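Cytosol aminopeptidase (Coxiella burnetii, PDB 3IJ3) probably acts as a manganese-dependent metalloaminopeptidase of the M17 family, removing amino acids from the N-termini of peptides. Local coordinates at residues Thr164-Leu167 / Thr168-Leu172; Lys272-Gly275 / Gly276-Ala280; Ala284-Ile287 / Met288-Gln291. One frame throughout, in Å; residues are numbered along the deposited sequence.

Contacts 2 and 3 lie near the two ends of one helix, 275-289, with their centres about 17 Å apart. Contact 1 lies on helix 157-178, which packs against that helix. Its centre is about 11 Å from that of contact 3, and the two are joined by two probable hydrogen bonds: Thr168 OG1 lies 2.7 Å from Arg285 NH1, and Asp165 OD2 lies 2.8 Å from Gln290 NE2. Contacts 1 and 2 do not touch; their nearest atoms are about 6 Å apart. Contact 2 contributes Asp273 to the metal site, where it binds a lithium ion. Contact 3 meets a sulfate at the far end of the helix.

Contact 1 of 3, residues Thr164-Leu167 / Thr168-Leu172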
loop_
_atom_site.group_PDB
_atom_site.type_symbol
_atom_site.label_atom_id
_atom_site.label_comp_id
_atom_site.label_asym_id
_atom_site.label_seq_id
_atom_site.Cartn_x
_atom_site.Cartn_y
_atom_site.Cartn_z
ATOM N N THR A 164 -10.447 -30.591 37.257
ATOM C CA THR A 164 -10.327 -29.292 37.914
ATOM C C THR A 164 -8.963 -28.662 37.645
ATOM O O THR A 164 -8.880 -27.481 37.307
ATOM C CB THR A 164 -10.558 -29.385 39.434
ATOM O OG1 THR A 164 -11.862 -29.913 39.685
ATOM C CG2 THR A 164 -10.446 -27.995 40.082
ATOM N N ASP A 165 -7.914 -29.469 37.769
ATOM C CA ASP A 165 -6.532 -29.027 37.540
ATOM C C ASP A 165 -6.438 -28.448 36.111
ATOM O O ASP A 165 -5.902 -27.351 35.909
ATOM C CB ASP A 165 -5.505 -30.173 37.687
ATOM C CG ASP A 165 -5.212 -30.564 39.139
ATOM O OD1 ASP A 165 -5.690 -29.883 40.068
ATOM O OD2 ASP A 165 -4.478 -31.557 39.344
ATOM N N TRP A 166 -6.956 -29.180 35.122
ATOM C CA TRP A 166 -6.912 -28.687 33.752
ATOM C C TRP A 166 -7.773 -27.452 33.514
ATOM O O TRP A 166 -7.331 -26.528 32.845
ATOM C CB TRP A 166 -7.269 -29.772 32.711
ATOM C CG TRP A 166 -6.102 -30.597 32.314
ATOM C CD1 TRP A 166 -5.918 -31.925 32.533
ATOM C CD2 TRP A 166 -4.925 -30.132 31.639
ATOM N NE1 TRP A 166 -4.702 -32.323 32.031
ATOM C CE2 TRP A 166 -4.077 -31.238 31.473
ATOM C CE3 TRP A 166 -4.516 -28.890 31.156
ATOM C CZ2 TRP A 166 -2.836 -31.134 30.850
ATOM C CZ3 TRP A 166 -3.282 -28.780 30.544
ATOM C CH2 TRP A 166 -2.458 -29.899 30.389
ATOM N N LEU A 167 -8.993 -27.449 34.042
ATOM C CA LEU A 167 -9.906 -26.343 33.823
ATOM C C LEU A 167 -9.357 -25.058 34.413
ATOM O O LEU A 167 -9.328 -24.020 33.741
ATOM C CB LEU A 167 -11.273 -26.640 34.431
ATOM C CG LEU A 167 -12.299 -25.506 34.260
ATOM C CD1 LEU A 167 -13.337 -25.879 33.273
ATOM C CD2 LEU A 167 -12.983 -25.234 35.591
ATOM N N THR A 168 -8.893 -25.125 35.667
ATOM C CA THR A 168 -8.358 -23.952 36.328
ATOM C C THR A 168 -7.099 -23.440 35.638
ATOM O O THR A 168 -6.890 -22.235 35.530
ATOM C CB THR A 168 -8.118 -24.172 37.827
ATOM O OG1 THR A 168 -7.147 -25.214 38.038
ATOM C CG2 THR A 168 -9.469 -24.494 38.539
ATOM N N THR A 169 -6.286 -24.354 35.121
ATOM C CA THR A 169 -5.052 -23.963 34.428
ATOM C C THR A 169 -5.394 -23.318 33.071
ATOM O O THR A 169 -4.813 -22.303 32.699
ATOM C CB THR A 169 -4.147 -25.184 34.229
ATOM O OG1 THR A 169 -3.754 -25.697 35.530
ATOM C CG2 THR A 169 -2.924 -24.816 33.408
ATOM N N ILE A 170 -6.330 -23.907 32.333
ATOM C CA ILE A 170 -6.728 -23.327 31.033
ATOM C C ILE A 170 -7.412 -21.973 31.248
ATOM O O ILE A 170 -7.180 -21.046 30.465
ATOM C CB ILE A 170 -7.568 -24.305 30.191
ATOM C CG1 ILE A 170 -6.699 -25.521 29.813
ATOM C CG2 ILE A 170 -8.166 -23.583 28.947
ATOM C CD1 ILE A 170 -7.477 -26.716 29.278
ATOM N N TYR A 171 -8.256 -21.872 32.271
ATOM C CA TYR A 171 -8.882 -20.593 32.618
ATOM C C TYR A 171 -7.831 -19.517 32.923
ATOM O O TYR A 171 -7.988 -18.336 32.536
ATOM C CB TYR A 171 -9.828 -20.752 33.788
ATOM C CG TYR A 171 -11.255 -21.179 33.427
ATOM C CD1 TYR A 171 -11.524 -22.063 32.382
ATOM C CD2 TYR A 171 -12.316 -20.749 34.200
ATOM C CE1 TYR A 171 -12.856 -22.474 32.099
ATOM C CE2 TYR A 171 -13.614 -21.147 33.932
ATOM C CZ TYR A 171 -13.883 -21.997 32.878
ATOM O OH TYR A 171 -15.216 -22.375 32.669
ATOM N N LEU A 172 -6.773 -19.903 33.637
ATOM C CA LEU A 172 -5.694 -18.977 33.954
ATOM C C LEU A 172 -5.045 -18.466 32.659
ATOM O O LEU A 172 -4.815 -17.267 32.498
ATOM C CB LEU A 172 -4.644 -19.632 34.848
ATOM C CG LEU A 172 -3.385 -18.829 35.132
ATOM C CD1 LEU A 172 -3.745 -17.527 35.880
ATOM C CD2 LEU A 172 -2.408 -19.700 35.978
#
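Thr168 and Thr169 each give two hydrogen bonds to a carbonyl one helical turn back. Thr168 OG1 reaches Thr164 O at 2.9 Å, and Thr168 N bonds to the same oxygen. The hydroxyl sits between the backbone N and the carbonyl carbon (chi1 62°), and this turns it back toward the preceding turn. Thr169 OG1 bonds to Asp165 O at 2.7 Å. Its amide reaches the same oxygen from the opposite face of the carbonyl plane. With chi1 -63° the Thr169 hydroxyl lies near its own amide, which lets both reach the one oxygen. Both hydroxyls also bond Arg285 NH1 of helix 275-289, so two consecutive threonines share one guanidinium nitrogen.

The segments form a continuous part of helix 157-178. Further bonds of the same i to i+4 pattern run from Ile170 N to Trp166 O and from Tyr171 N to Leu167 O.

Apolar contacts add to these bonds. Leu167 CG lies over one face of the Tyr171 ring, 4.1 Å from its centroid, in a CH-pi contact offset toward the rim. Leu167 CD1 touches Tyr171 CE1 at 3.6 Å. The phenol oxygen bonds Gly134 O, and Tyr138 stacks edge-to-face with the ring. Ile170 CD1 approaches Trp166 CE3 obliquely at 4.1 Å. The methyl groups Thr164 CG2 and Thr168 CG2 meet at 3.9 Å.

Asp165 OD2 forms a salt bridge with Lys161 NZ, one turn earlier on the same helix, and also accepts from Gln290 NE2.

Contact 2 of 3, residues Lys272-Gly275 / Gly276-Ala280. With LI (lithium ion), chain C.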
loop_
_atom_site.group_PDB
_atom_site.type_symbol
_atom_site.label_atom_id
_atom_site.label_comp_id
_atom_site.label_asym_id
_atom_site.label_seq_id
_atom_site.Cartn_x
_atom_site.Cartn_y
_atom_site.Cartn_z
ATOM N N LYS A 272 -1.943 -10.320 23.166
ATOM C CA LYS A 272 -1.704 -11.772 23.254
ATOM C C LYS A 272 -0.283 -12.179 23.028
ATOM O O LYS A 272 0.016 -13.384 23.091
ATOM C CB LYS A 272 -2.589 -12.569 22.263
ATOM C CG LYS A 272 -2.080 -12.632 20.810
ATOM C CD LYS A 272 -3.039 -13.436 19.952
ATOM C CE LYS A 272 -2.643 -13.467 18.478
ATOM N NZ LYS A 272 -1.345 -14.185 18.285
ATOM N N ASP A 273 0.619 -11.228 22.794
ATOM C CA ASP A 273 2.008 -11.617 22.510
ATOM C C ASP A 273 2.798 -12.129 23.736
ATOM O O ASP A 273 4.008 -12.415 23.654
ATOM C CB ASP A 273 2.753 -10.533 21.738
ATOM C CG ASP A 273 3.709 -11.121 20.700
ATOM O OD1 ASP A 273 3.414 -12.220 20.161
ATOM O OD2 ASP A 273 4.740 -10.503 20.426
ATOM N N MET A 274 2.106 -12.230 24.858
ATOM C CA MET A 274 2.635 -12.866 26.066
ATOM C C MET A 274 2.002 -14.258 26.258
ATOM O O MET A 274 2.130 -14.878 27.320
ATOM C CB MET A 274 2.441 -12.011 27.329
ATOM C CG MET A 274 1.133 -11.348 27.526
ATOM S SD MET A 274 -0.325 -12.398 27.468
ATOM C CE MET A 274 -0.107 -13.301 29.007
ATOM N N GLY A 275 1.348 -14.768 25.215
ATOM C CA GLY A 275 0.704 -16.087 25.267
ATOM C C GLY A 275 1.675 -17.213 25.557
ATOM O O GLY A 275 1.339 -18.158 26.243
ATOM N N GLY A 276 2.912 -17.086 25.106
ATOM C CA GLY A 276 3.901 -18.123 25.370
ATOM C C GLY A 276 4.218 -18.197 26.852
ATOM O O GLY A 276 4.374 -19.286 27.422
ATOM N N ALA A 277 4.305 -17.026 27.493
ATOM C CA ALA A 277 4.550 -16.950 28.928
ATOM C C ALA A 277 3.375 -17.590 29.660
ATOM O O ALA A 277 3.559 -18.353 30.632
ATOM C CB ALA A 277 4.716 -15.485 29.379
ATOM N N ALA A 278 2.157 -17.272 29.222
ATOM C CA ALA A 278 0.961 -17.861 29.881
ATOM C C ALA A 278 0.981 -19.384 29.775
ATOM O O ALA A 278 0.658 -20.100 30.749
ATOM C CB ALA A 278 -0.319 -17.276 29.312
ATOM N N HIS A 279 1.339 -19.887 28.596
ATOM C CA HIS A 279 1.441 -21.341 28.372
ATOM C C HIS A 279 2.503 -21.977 29.244
ATOM O O HIS A 279 2.277 -23.046 29.839
ATOM C CB HIS A 279 1.720 -21.651 26.898
ATOM C CG HIS A 279 0.497 -21.630 26.052
ATOM N ND1 HIS A 279 -0.214 -20.469 25.782
ATOM C CD2 HIS A 279 -0.169 -22.631 25.444
ATOM C CE1 HIS A 279 -1.257 -20.772 25.032
ATOM N NE2 HIS A 279 -1.256 -22.076 24.818
ATOM N N ALA A 280 3.686 -21.357 29.289
ATOM C CA ALA A 280 4.774 -21.893 30.103
ATOM C C ALA A 280 4.362 -21.894 31.588
ATOM O O ALA A 280 4.595 -22.874 32.303
ATOM C CB ALA A 280 6.068 -21.096 29.869
HETATM LI LI LI C . 6.126 -10.028 19.219
HETATM O O HOH W 1 4.353 -15.361 23.498
HETATM O O HOH W 2 6.562 -10.441 17.398
#
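Gly275 O is gripped twice by His279. His279 ND1 donates to it at 2.8 Å, and His279 N donates at 2.9 Å. The two donors come from opposite faces of the carbonyl plane. The ring nitrogen stands well above that plane, 45° out of it, while the oxygen lies at the edge of the imidazole, near the ring plane. CG of His279 is beside its own backbone N (chi1 -82°), which brings ND1 back over the preceding turn. Because ND1 donates here, it carries a proton. The other ring nitrogen, NE2, is hydrogen-bonded to Met468 N, so polar partners at both nitrogens fix the rotation of the ring.

Met274 is the N-cap residue of helix 275-289. Its O accepts from Ala278 N at 3.1 Å. Its side chain curls round, and CE comes to 4.0 Å from Ala278 CB. A water links the start of the helix to the residue before the cap. It donates to Asp273 O and accepts from Gly276 N at 2.8 Å.

Asp273 belongs to the metal site, where the family's manganese would probably bind; in this crystal a lithium ion is modelled. Its OD2 binds the lithium ion at 1.9 Å, and water 2 is another ligand. Asp255 and Glu334 complete the ligand set, while Lys250 NZ forms a salt bridge with Asp273 OD1.

The turn is buried in the catalytic domain. Met274 and Ala278 pack on Leu176 of helix 157-178, Ala277 faces Ile300 of strand 295-305, and His279 rests on Ile450 and Ala452 of strand 445-454.

Contact 3 of 3, residues Ala284-Ile287 / Met288-Gln291; sequences ARMI and MLQQ. With SO4 (sulfate ion), chain H.
The Arg285 guanidinium has Leu289 CD1 over one face, 3.5 Å above its plane and offset toward the rim. This is the C-terminal end of helix 275-289, closed by a Schellman motif with Gln291 at positive phi. The guanidinium atom nearest the Leu289 CD1 methyl is Arg285 NH1, also at 3.5 Å. The NH1 end reaches the Thr168 and Thr169 hydroxyls. The Arg285 chain leaves with CG anti to the backbone N (chi1 -175°) and stays extended to NE, which carries the guanidinium across to helix 157-178.

The last regular backbone bonds include Leu289 N to Arg285 O at 2.8 Å and Gln290 N to Met286 O at 3.0 Å.

Met286 and Gln290 run side by side, pointing the same way, with Met286 CE 4.0 Å from Gln290 CG. Met286 SD also lies 4.3 Å from Leu289 CD1. Beyond them, Phe474 of helix 470-481 packs on both Met286 and Gln290. On another side, Met288 CE meets Ala284 CB, next to Leu296 of strand 295-305.

The Gln290 amide donates from NE2 to O4 of a sulfate, probably from the crystallisation liquor, at 2.8 Å, in a nearly straight bond of 168°.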
loop_
_atom_site.group_PDB
_atom_site.type_symbol
_atom_site.label_atom_id
_atom_site.label_comp_id
_atom_site.label_asym_id
_atom_site.label_seq_id
_atom_site.Cartn_x
_atom_site.Cartn_y
_atom_site.Cartn_z
ATOM N N ALA A 284 3.802 -25.233 33.894
ATOM C CA ALA A 284 4.455 -25.287 35.200
ATOM C C ALA A 284 3.427 -25.620 36.291
ATOM O O ALA A 284 3.675 -26.448 37.175
ATOM C CB ALA A 284 5.127 -23.933 35.521
ATOM N N ARG A 285 2.289 -24.934 36.264
ATOM C CA ARG A 285 1.230 -25.179 37.236
ATOM C C ARG A 285 0.741 -26.627 37.227
ATOM O O ARG A 285 0.572 -27.228 38.300
ATOM C CB ARG A 285 0.091 -24.178 37.045
ATOM C CG ARG A 285 -0.990 -24.320 38.107
ATOM C CD ARG A 285 -1.954 -23.161 38.025
ATOM N NE ARG A 285 -2.898 -23.227 39.125
ATOM C CZ ARG A 285 -4.087 -23.831 39.083
ATOM N NH1 ARG A 285 -4.529 -24.410 37.978
ATOM N NH2 ARG A 285 -4.845 -23.838 40.171
ATOM N N MET A 286 0.552 -27.217 36.040
ATOM C CA MET A 286 0.122 -28.625 35.967
ATOM C C MET A 286 1.180 -29.569 36.535
ATOM O O MET A 286 0.860 -30.524 37.251
ATOM C CB MET A 286 -0.256 -29.025 34.530
ATOM C CG MET A 286 -1.543 -28.407 34.038
ATOM S SD MET A 286 -2.960 -29.015 34.945
ATOM C CE MET A 286 -2.663 -30.749 34.873
ATOM N N ILE A 287 2.443 -29.286 36.242
ATOM C CA ILE A 287 3.545 -30.084 36.752
ATOM C C ILE A 287 3.527 -30.080 38.289
ATOM O O ILE A 287 3.675 -31.130 38.914
ATOM C CB ILE A 287 4.880 -29.544 36.216
ATOM C CG1 ILE A 287 5.025 -29.866 34.719
ATOM C CG2 ILE A 287 6.063 -30.126 36.998
ATOM C CD1 ILE A 287 6.242 -29.147 34.068
ATOM N N MET A 288 3.285 -28.910 38.878
ATOM C CA MET A 288 3.256 -28.771 40.343
ATOM C C MET A 288 1.990 -29.368 40.970
ATOM O O MET A 288 2.050 -30.044 42.018
ATOM C CB MET A 288 3.479 -27.288 40.739
ATOM C CG MET A 288 4.909 -26.791 40.377
ATOM S SD MET A 288 5.295 -25.088 40.878
ATOM C CE MET A 288 4.298 -24.081 39.738
ATOM N N LEU A 289 0.852 -29.155 40.323
ATOM C CA LEU A 289 -0.419 -29.727 40.785
ATOM C C LEU A 289 -0.388 -31.244 40.825
ATOM O O LEU A 289 -0.955 -31.866 41.725
ATOM C CB LEU A 289 -1.582 -29.280 39.883
ATOM C CG LEU A 289 -2.147 -27.879 40.105
ATOM C CD1 LEU A 289 -3.040 -27.454 38.962
ATOM C CD2 LEU A 289 -2.893 -27.838 41.449
ATOM N N GLN A 290 0.251 -31.833 39.828
ATOM C CA GLN A 290 0.337 -33.282 39.686
ATOM C C GLN A 290 1.610 -33.875 40.275
ATOM O O GLN A 290 1.847 -35.089 40.202
ATOM C CB GLN A 290 0.220 -33.624 38.207
ATOM C CG GLN A 290 -1.134 -33.291 37.608
ATOM C CD GLN A 290 -2.190 -34.335 37.928
ATOM O OE1 GLN A 290 -1.915 -35.537 37.892
ATOM N NE2 GLN A 290 -3.414 -33.888 38.216
ATOM N N GLN A 291 2.411 -33.016 40.887
ATOM C CA GLN A 291 3.655 -33.399 41.534
ATOM C C GLN A 291 4.536 -34.310 40.689
ATOM O O GLN A 291 4.977 -35.357 41.155
ATOM C CB GLN A 291 3.375 -34.002 42.939
ATOM C CG GLN A 291 2.698 -32.957 43.869
ATOM C CD GLN A 291 2.521 -33.399 45.307
ATOM O OE1 GLN A 291 2.764 -34.544 45.663
ATOM N NE2 GLN A 291 2.088 -32.469 46.147
HETATM S S SO4 H . -5.072 -37.291 39.431
HETATM O O1 SO4 H . -6.385 -37.748 39.892
HETATM O O2 SO4 H . -4.148 -37.232 40.564
HETATM O O3 SO4 H . -4.541 -38.235 38.457
HETATM O O4 SO4 H . -5.194 -35.971 38.829
#